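PDB 3K9E: putative Ribokinase II from Escherichia coli, which probably transfers a phosphate group from ATP to a sugar or related small substrate, as other carbohydrate kinases of the ribokinase (pfkB) family do. Local coordinates for residues B[131-136]-B[161-166]; B[123-128]-B[150-155]; B[19-24]-B[98-103]. All blocks are in the same frame, centred on the assembly; numbering follows the deposited sequence.

Contact 1 (B[131-136]-B[161-166])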
loop_
_atom_site.group_PDB
_atom_site.type_symbol
_atom_site.label_atom_id
_atom_site.label_comp_id
_atom_site.label_asym_id
_atom_site.label_seq_id
_atom_site.Cartn_x
_atom_site.Cartn_y
_atom_site.Cartn_z
ATOM N N CYS B 131 24.314 -10.401 -20.045
ATOM C CA CYS B 131 23.006 -11.026 -20.146
ATOM C C CYS B 131 22.816 -11.642 -21.515
ATOM O O CYS B 131 22.764 -10.945 -22.528
ATOM C CB CYS B 131 21.884 -10.027 -19.876
ATOM S SG CYS B 131 20.250 -10.824 -19.866
ATOM N N THR B 132 22.706 -12.961 -21.532
ATOM C CA THR B 132 22.519 -13.704 -22.767
ATOM C C THR B 132 21.076 -14.184 -22.886
ATOM O O THR B 132 20.674 -14.745 -23.912
ATOM C CB THR B 132 23.436 -14.931 -22.795
ATOM O OG1 THR B 132 23.125 -15.768 -21.673
ATOM C CG2 THR B 132 24.906 -14.503 -22.710
ATOM N N HIS B 133 20.303 -13.986 -21.825
ATOM C CA HIS B 133 18.911 -14.404 -21.839
ATOM C C HIS B 133 18.060 -13.499 -20.973
ATOM O O HIS B 133 18.313 -13.344 -19.776
ATOM C CB HIS B 133 18.775 -15.844 -21.365
ATOM C CG HIS B 133 17.404 -16.398 -21.558
ATOM N ND1 HIS B 133 17.169 -17.613 -22.175
ATOM C CD2 HIS B 133 16.184 -15.899 -21.243
ATOM C CE1 HIS B 133 15.872 -17.831 -22.228
ATOM N NE2 HIS B 133 15.247 -16.803 -21.668
ATOM N N PHE B 134 17.046 -12.908 -21.594
ATOM C CA PHE B 134 16.160 -11.988 -20.902
ATOM C C PHE B 134 14.740 -12.536 -20.868
ATOM O O PHE B 134 14.197 -12.967 -21.895
ATOM C CB PHE B 134 16.175 -10.634 -21.608
ATOM C CG PHE B 134 15.709 -9.508 -20.743
ATOM C CD1 PHE B 134 16.534 -8.995 -19.747
ATOM C CD2 PHE B 134 14.440 -8.980 -20.899
ATOM C CE1 PHE B 134 16.091 -7.977 -18.914
ATOM C CE2 PHE B 134 13.987 -7.968 -20.075
ATOM C CZ PHE B 134 14.813 -7.460 -19.083
ATOM N N HIS B 135 14.142 -12.517 -19.683
ATOM C CA HIS B 135 12.790 -13.018 -19.514
ATOM C C HIS B 135 11.814 -11.911 -19.144
ATOM O O HIS B 135 12.034 -11.165 -18.189
ATOM C CB HIS B 135 12.751 -14.088 -18.435
ATOM C CG HIS B 135 11.397 -14.664 -18.219
ATOM N ND1 HIS B 135 10.812 -15.552 -19.107
ATOM C CD2 HIS B 135 10.481 -14.467 -17.243
ATOM C CE1 HIS B 135 9.609 -15.869 -18.682
ATOM N NE2 HIS B 135 9.379 -15.223 -17.547
ATOM N N ILE B 136 10.724 -11.829 -19.899
ATOM C CA ILE B 136 9.699 -10.819 -19.669
ATOM C C ILE B 136 8.400 -11.428 -19.159
ATOM O O ILE B 136 7.931 -12.435 -19.687
ATOM C CB ILE B 136 9.384 -10.043 -20.974
ATOM C CG1 ILE B 136 10.643 -9.321 -21.457
ATOM C CG2 ILE B 136 8.257 -9.037 -20.721
ATOM C CD1 ILE B 136 10.582 -8.845 -22.910
ATOM N N GLY B 161 23.403 -10.377 -28.871
ATOM C CA GLY B 161 23.014 -11.704 -29.314
ATOM C C GLY B 161 22.292 -12.556 -28.288
ATOM O O GLY B 161 22.306 -13.782 -28.384
ATOM N N GLY B 162 21.654 -11.915 -27.311
ATOM C CA GLY B 162 20.933 -12.657 -26.289
ATOM C C GLY B 162 19.608 -13.246 -26.749
ATOM O O GLY B 162 19.129 -12.947 -27.842
ATOM N N VAL B 163 19.017 -14.085 -25.904
ATOM C CA VAL B 163 17.746 -14.740 -26.194
ATOM C C VAL B 163 16.612 -14.119 -25.368
ATOM O O VAL B 163 16.801 -13.771 -24.200
ATOM C CB VAL B 163 17.828 -16.256 -25.885
ATOM C CG1 VAL B 163 16.445 -16.896 -25.973
ATOM C CG2 VAL B 163 18.777 -16.934 -26.867
ATOM N N ILE B 164 15.436 -13.991 -25.977
ATOM C CA ILE B 164 14.276 -13.397 -25.312
ATOM C C ILE B 164 13.147 -14.404 -25.077
ATOM O O ILE B 164 12.694 -15.064 -26.012
ATOM C CB ILE B 164 13.696 -12.230 -26.155
ATOM C CG1 ILE B 164 14.770 -11.165 -26.405
ATOM C CG2 ILE B 164 12.482 -11.629 -25.451
ATOM C CD1 ILE B 164 15.125 -10.330 -25.179
ATOM N N SER B 165 12.706 -14.533 -23.826
ATOM C CA SER B 165 11.594 -15.422 -23.496
ATOM C C SER B 165 10.457 -14.525 -23.003
ATOM O O SER B 165 10.704 -13.443 -22.462
ATOM C CB SER B 165 11.992 -16.444 -22.420
ATOM O OG SER B 165 12.491 -15.816 -21.250
ATOM N N PHE B 166 9.217 -14.969 -23.182
ATOM C CA PHE B 166 8.066 -14.153 -22.791
ATOM C C PHE B 166 6.899 -14.961 -22.244
ATOM O O PHE B 166 6.392 -15.876 -22.903
ATOM C CB PHE B 166 7.628 -13.309 -24.004
ATOM C CG PHE B 166 6.378 -12.489 -23.781
ATOM C CD1 PHE B 166 6.107 -11.905 -22.544
ATOM C CD2 PHE B 166 5.496 -12.259 -24.839
ATOM C CE1 PHE B 166 4.969 -11.102 -22.363
ATOM C CE2 PHE B 166 4.363 -11.462 -24.675
ATOM C CZ PHE B 166 4.096 -10.880 -23.435
#
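The hydroxyl of Ser-165 sits between two imidazoles of the neighbouring strand, its OG hydrogen-bonded to His-133 NE2 at 3.0 Å, in the plane of that ring at its edge, and to His-135 ND1 at 2.7 Å. A serine suits this buried spot because a hydroxyl can both give and accept, so one small group serves two ring nitrogens. Val-163 contributes a CH-pi contact, its CG1 over the face of the His-133 ring, 4.2 Å from the centroid. With chi1 at -171°, the His-133 ring swings opposite its own backbone N and reaches Ser-165, two places beyond Val-163, its bridge partner. With an alanine here, Ser-165 OG would probably lose one of its two imidazole partners, and Val-163 CG1 would lose the ring face it rests on.

Strands 131-137 and 163-167 run parallel at the centre of the large sheet, linked by helix 144-159 in a beta-alpha-beta crossover of the ribokinase-like fold. Their ladder includes Phe-134 N to Val-163 O at 2.8 Å and Ser-165 N to Phe-134 O at 2.9 Å. On the face toward that helix, beta-branched and aromatic side chains meet: Ile-164 CD1 packs on Phe-134 CB at 3.7 Å. Across the sheet, helix 258-271 covers the histidine face through Ile-267, and Phe-43 stacks on His-135.

Contact 2 (B[123-128]-B[150-155])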
loop_
_atom_site.group_PDB
_atom_site.type_symbol
_atom_site.label_atom_id
_atom_site.label_comp_id
_atom_site.label_asym_id
_atom_site.label_seq_id
_atom_site.Cartn_x
_atom_site.Cartn_y
_atom_site.Cartn_z
ATOM N N VAL B 123 17.123 0.900 -16.110
ATOM C CA VAL B 123 17.723 -0.183 -16.901
ATOM C C VAL B 123 19.113 0.291 -17.346
ATOM O O VAL B 123 19.247 1.102 -18.253
ATOM C CB VAL B 123 16.870 -0.545 -18.159
ATOM C CG1 VAL B 123 17.426 -1.796 -18.823
ATOM C CG2 VAL B 123 15.410 -0.779 -17.758
ATOM N N ASP B 124 20.141 -0.200 -16.655
ATOM C CA ASP B 124 21.549 0.135 -16.912
ATOM C C ASP B 124 22.169 -0.878 -17.860
ATOM O O ASP B 124 22.170 -2.075 -17.578
ATOM C CB ASP B 124 22.339 0.135 -15.596
ATOM C CG ASP B 124 23.835 0.442 -15.787
ATOM O OD1 ASP B 124 24.326 0.542 -16.930
ATOM O OD2 ASP B 124 24.545 0.579 -14.774
ATOM N N GLU B 125 22.726 -0.383 -18.960
ATOM C CA GLU B 125 23.337 -1.231 -19.971
ATOM C C GLU B 125 24.542 -1.994 -19.427
ATOM O O GLU B 125 24.959 -3.027 -19.973
ATOM C CB GLU B 125 23.737 -0.364 -21.171
ATOM C CG GLU B 125 22.844 0.876 -21.355
ATOM C CD GLU B 125 23.128 1.988 -20.344
ATOM O OE1 GLU B 125 22.232 2.838 -20.132
ATOM O OE2 GLU B 125 24.244 2.024 -19.774
ATOM N N ASN B 126 25.080 -1.484 -18.326
ATOM C CA ASN B 126 26.243 -2.085 -17.670
ATOM C C ASN B 126 25.833 -3.284 -16.822
ATOM O O ASN B 126 26.642 -4.178 -16.552
ATOM C CB ASN B 126 26.951 -1.052 -16.779
ATOM C CG ASN B 126 28.121 -1.635 -16.051
ATOM O OD1 ASN B 126 29.071 -2.116 -16.675
ATOM N ND2 ASN B 126 28.055 -1.635 -14.718
ATOM N N ILE B 127 24.568 -3.303 -16.416
ATOM C CA ILE B 127 24.053 -4.404 -15.609
ATOM C C ILE B 127 23.682 -5.586 -16.487
ATOM O O ILE B 127 23.709 -6.731 -16.042
ATOM C CB ILE B 127 22.800 -3.980 -14.801
ATOM C CG1 ILE B 127 23.140 -2.813 -13.871
ATOM C CG2 ILE B 127 22.291 -5.141 -13.981
ATOM C CD1 ILE B 127 21.943 -2.303 -13.050
ATOM N N LEU B 128 23.371 -5.297 -17.746
ATOM C CA LEU B 128 22.971 -6.318 -18.696
ATOM C C LEU B 128 24.086 -6.702 -19.663
ATOM O O LEU B 128 23.823 -7.301 -20.707
ATOM C CB LEU B 128 21.763 -5.832 -19.505
ATOM C CG LEU B 128 20.424 -5.611 -18.801
ATOM C CD1 LEU B 128 19.411 -5.096 -19.830
ATOM C CD2 LEU B 128 19.930 -6.914 -18.177
ATOM N N VAL B 150 11.308 -2.170 -20.547
ATOM C CA VAL B 150 11.399 -3.475 -21.173
ATOM C C VAL B 150 11.968 -3.386 -22.586
ATOM O O VAL B 150 12.857 -4.158 -22.951
ATOM C CB VAL B 150 10.021 -4.162 -21.205
ATOM C CG1 VAL B 150 10.091 -5.436 -22.022
ATOM C CG2 VAL B 150 9.578 -4.484 -19.788
ATOM N N LYS B 151 11.455 -2.447 -23.379
ATOM C CA LYS B 151 11.934 -2.264 -24.746
ATOM C C LYS B 151 13.429 -1.972 -24.751
ATOM O O LYS B 151 14.183 -2.575 -25.517
ATOM C CB LYS B 151 11.181 -1.120 -25.437
ATOM C CG LYS B 151 9.759 -1.475 -25.840
ATOM C CD LYS B 151 9.060 -0.316 -26.543
ATOM C CE LYS B 151 7.686 -0.731 -27.045
ATOM N NZ LYS B 151 6.949 0.388 -27.702
ATOM N N LYS B 152 13.857 -1.051 -23.893
ATOM C CA LYS B 152 15.263 -0.695 -23.806
ATOM C C LYS B 152 16.106 -1.949 -23.518
ATOM O O LYS B 152 17.052 -2.247 -24.248
ATOM C CB LYS B 152 15.466 0.352 -22.703
ATOM C CG LYS B 152 16.893 0.875 -22.585
ATOM C CD LYS B 152 17.057 1.815 -21.394
ATOM C CE LYS B 152 18.528 2.062 -21.073
ATOM N NZ LYS B 152 18.726 3.132 -20.051
ATOM N N ALA B 153 15.750 -2.679 -22.461
ATOM C CA ALA B 153 16.470 -3.893 -22.064
ATOM C C ALA B 153 16.553 -4.925 -23.190
ATOM O O ALA B 153 17.614 -5.500 -23.444
ATOM C CB ALA B 153 15.803 -4.516 -20.836
ATOM N N VAL B 154 15.429 -5.158 -23.857
ATOM C CA VAL B 154 15.377 -6.122 -24.948
ATOM C C VAL B 154 16.326 -5.739 -26.080
ATOM O O VAL B 154 16.959 -6.605 -26.692
ATOM C CB VAL B 154 13.943 -6.251 -25.492
ATOM C CG1 VAL B 154 13.912 -7.167 -26.699
ATOM C CG2 VAL B 154 13.039 -6.801 -24.404
ATOM N N THR B 155 16.420 -4.442 -26.354
ATOM C CA THR B 155 17.308 -3.942 -27.398
ATOM C C THR B 155 18.742 -4.253 -26.998
ATOM O O THR B 155 19.522 -4.775 -27.795
ATOM C CB THR B 155 17.171 -2.408 -27.582
ATOM O OG1 THR B 155 15.891 -2.099 -28.155
ATOM C CG2 THR B 155 18.283 -1.879 -28.491
#
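Val-123, Lys-152 and Ala-153 carry this contact, in which the loop leading into strand 131-137 lies against helix 144-159, the helix of the beta-alpha-beta unit in the ribokinase-like core. Val-123 directs its side chain at the helix and gives up the most surface. Its CG1 rests 3.8 Å from Ala-153 CB, while its CB lies alongside the aliphatic shaft of Lys-152, near CD. The branched valine thus fills the space between a short residue and a long one.

Ala-153 also receives Leu-128, whose CD1 comes within 3.8 Å of the same CB. A single methyl therefore takes a branch from each end of the loop segment, and its small size lets the loop come close to the helix. Phe-134 of the central sheet meets Ala-153 too, so the loop continues a hydrophobic layer that begins under the helix.

Lys-152 deals with the polar rim. With CG opposite the backbone N (chi1 -176°) and the rest of the chain extended, the ammonium is carried over Val-123 to the loop backbone, where lysine's length pairs an apolar shaft with a charged end. The carbonyl of Ala-120 is a second acceptor for NZ. Glu-125, its chain bent at chi2, brings OE1 across to NZ at 3.5 Å, a long salt bridge at the exposed edge. The shorter bond runs from Lys-152 NZ to Val-123 O, 2.8 Å, arriving nearly in line with the carbonyl at a C=O...N angle of 162°.

Contact 3 (B[19-24]-B[98-103])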
loop_
_atom_site.group_PDB
_atom_site.type_symbol
_atom_site.label_atom_id
_atom_site.label_comp_id
_atom_site.label_asym_id
_atom_site.label_seq_id
_atom_site.Cartn_x
_atom_site.Cartn_y
_atom_site.Cartn_z
ATOM N N SER B 19 -4.930 -15.236 7.481
ATOM C CA SER B 19 -4.604 -16.451 8.223
ATOM C C SER B 19 -5.688 -17.518 8.165
ATOM O O SER B 19 -5.405 -18.700 8.360
ATOM C CB SER B 19 -4.307 -16.113 9.685
ATOM O OG SER B 19 -5.410 -15.463 10.281
ATOM N N LYS B 20 -6.922 -17.109 7.893
ATOM C CA LYS B 20 -8.026 -18.061 7.826
ATOM C C LYS B 20 -8.799 -17.961 6.525
ATOM O O LYS B 20 -8.926 -16.880 5.948
ATOM C CB LYS B 20 -9.001 -17.833 8.983
ATOM C CG LYS B 20 -8.365 -17.863 10.357
ATOM C CD LYS B 20 -9.430 -17.861 11.435
ATOM C CE LYS B 20 -8.815 -17.673 12.817
ATOM N NZ LYS B 20 -8.151 -16.339 12.942
ATOM N N ILE B 21 -9.320 -19.095 6.066
ATOM C CA ILE B 21 -10.102 -19.102 4.847
ATOM C C ILE B 21 -11.411 -18.413 5.180
ATOM O O ILE B 21 -11.958 -18.604 6.264
ATOM C CB ILE B 21 -10.389 -20.533 4.344
ATOM C CG1 ILE B 21 -9.109 -21.170 3.792
ATOM C CG2 ILE B 21 -11.437 -20.493 3.238
ATOM C CD1 ILE B 21 -8.057 -21.448 4.828
ATOM N N GLY B 22 -11.907 -17.605 4.253
ATOM C CA GLY B 22 -13.146 -16.890 4.490
ATOM C C GLY B 22 -12.931 -15.540 5.157
ATOM O O GLY B 22 -13.875 -14.760 5.282
ATOM N N GLN B 23 -11.698 -15.261 5.584
ATOM C CA GLN B 23 -11.371 -13.993 6.245
ATOM C C GLN B 23 -11.659 -12.808 5.322
ATOM O O GLN B 23 -11.202 -12.767 4.190
ATOM C CB GLN B 23 -9.895 -13.979 6.663
ATOM C CG GLN B 23 -9.544 -12.874 7.642
ATOM C CD GLN B 23 -8.190 -13.087 8.285
ATOM O OE1 GLN B 23 -7.819 -14.219 8.611
ATOM N NE2 GLN B 23 -7.448 -12.001 8.488
ATOM N N PRO B 24 -12.439 -11.828 5.793
ATOM C CA PRO B 24 -12.739 -10.680 4.937
ATOM C C PRO B 24 -11.684 -9.582 5.049
ATOM O O PRO B 24 -10.845 -9.603 5.954
ATOM C CB PRO B 24 -14.090 -10.224 5.462
ATOM C CG PRO B 24 -13.914 -10.410 6.924
ATOM C CD PRO B 24 -13.228 -11.769 7.036
ATOM N N TYR B 98 -8.594 -16.151 1.000
ATOM C CA TYR B 98 -9.084 -17.373 0.371
ATOM C C TYR B 98 -10.574 -17.625 0.599
ATOM O O TYR B 98 -11.050 -17.502 1.722
ATOM C CB TYR B 98 -8.319 -18.557 0.938
ATOM C CG TYR B 98 -6.956 -18.752 0.348
ATOM C CD1 TYR B 98 -6.723 -19.777 -0.567
ATOM C CD2 TYR B 98 -5.887 -17.935 0.719
ATOM C CE1 TYR B 98 -5.460 -19.993 -1.099
ATOM C CE2 TYR B 98 -4.612 -18.141 0.190
ATOM C CZ TYR B 98 -4.409 -19.177 -0.718
ATOM O OH TYR B 98 -3.156 -19.412 -1.235
ATOM N N HIS B 99 -11.286 -17.990 -0.465
ATOM C CA HIS B 99 -12.705 -18.317 -0.387
ATOM C C HIS B 99 -12.791 -19.843 -0.252
ATOM O O HIS B 99 -11.832 -20.549 -0.598
ATOM C CB HIS B 99 -13.448 -17.877 -1.670
ATOM C CG HIS B 99 -13.508 -16.388 -1.857
ATOM N ND1 HIS B 99 -14.247 -15.565 -1.032
ATOM C CD2 HIS B 99 -12.950 -15.578 -2.792
ATOM C CE1 HIS B 99 -14.151 -14.313 -1.452
ATOM N NE2 HIS B 99 -13.370 -14.294 -2.523
ATOM N N ASN B 100 -13.924 -20.354 0.243
ATOM C CA ASN B 100 -14.126 -21.805 0.399
ATOM C C ASN B 100 -14.109 -22.478 -0.963
ATOM O O ASN B 100 -13.820 -23.689 -1.088
ATOM C CB ASN B 100 -15.469 -22.089 1.074
ATOM C CG ASN B 100 -15.434 -21.814 2.537
ATOM O OD1 ASN B 100 -14.803 -22.564 3.318
ATOM N ND2 ASN B 100 -16.095 -20.716 2.950
ATOM N N SER B 101 -14.462 -21.696 -1.979
ATOM C CA SER B 101 -14.486 -22.189 -3.350
ATOM C C SER B 101 -13.060 -22.431 -3.834
ATOM O O SER B 101 -12.831 -23.294 -4.672
ATOM C CB SER B 101 -15.164 -21.150 -4.240
ATOM O OG SER B 101 -14.436 -19.904 -4.119
ATOM N N GLY B 102 -12.100 -21.683 -3.299
ATOM C CA GLY B 102 -10.721 -21.859 -3.713
ATOM C C GLY B 102 -10.222 -20.611 -4.408
ATOM O O GLY B 102 -9.028 -20.439 -4.616
ATOM N N ASP B 103 -11.160 -19.726 -4.739
ATOM C CA ASP B 103 -10.870 -18.453 -5.401
ATOM C C ASP B 103 -10.132 -17.501 -4.454
ATOM O O ASP B 103 -10.345 -17.544 -3.247
ATOM C CB ASP B 103 -12.176 -17.802 -5.859
ATOM C CG ASP B 103 -12.754 -18.471 -7.093
ATOM O OD1 ASP B 103 -12.323 -18.144 -8.225
ATOM O OD2 ASP B 103 -13.621 -19.349 -6.921
#
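Ile-21 meets Tyr-98 with two branches, one at the backbone and one at the side chain. Its chi1 of -71° sets CG1 opposite the carbonyl carbon and CG2 opposite the backbone N. CG2 is 3.4 Å from Tyr-98 O and also lies against the peptide between His-99 and Asn-100. The other branch, CG1, meets Tyr-98 CB at 3.9 Å, the two side chains crossing at a slant. The tyrosine contributes little more than its CB here: its chi1 of -79° sets CG opposite the carbonyl carbon, and the ring leads away from Ile-21. Asn-100 turns its amide back towards the isoleucine, OD1 standing 4.0 Å from CG2.

One backbone bond joins the segments, Gly-22 N to Tyr-98 O at 2.7 Å and nearly straight. Gly-22 has a positive phi in the type II turn from Lys-20 to Gln-23, where a CB would press on the preceding carbonyl oxygen; glycine fits for that reason. Gln-23 extends its chain back across this turn, and OE1 accepts from Lys-20 N at 3.1 Å. In the other segment a type I turn runs from His-99 to Gly-102, and Ser-101 OG donates to Asp-103 OD2, just past the turn, at 3.0 Å. Both segments are turns at the end of the small four-stranded sheet, whose projection from the main domain is consistent with the lid of ribokinase-like sugar kinases.

Contact 1 is in the core of the large domain and contact 2 largely buried beside it, with a polar rim, whereas contact 3 lies at the surface, in the turns ending the small sheet, on the opposite side of the chain's centre and about 38 Å from contact 1, centre to centre. The first two share helix 144-159: contact 1 joins the strands before and after it, contact 2 packs a loop on it, and they meet where Ile-136 CD1 lies 3.5 Å from Val-154 CG2. Chemistry follows position. Contact 1 combines a regular strand ladder with buried histidine-serine bonds, contact 2 sets an apolar patch beneath a lysine, and contact 3 relies on one backbone bond and an exposed isoleucine.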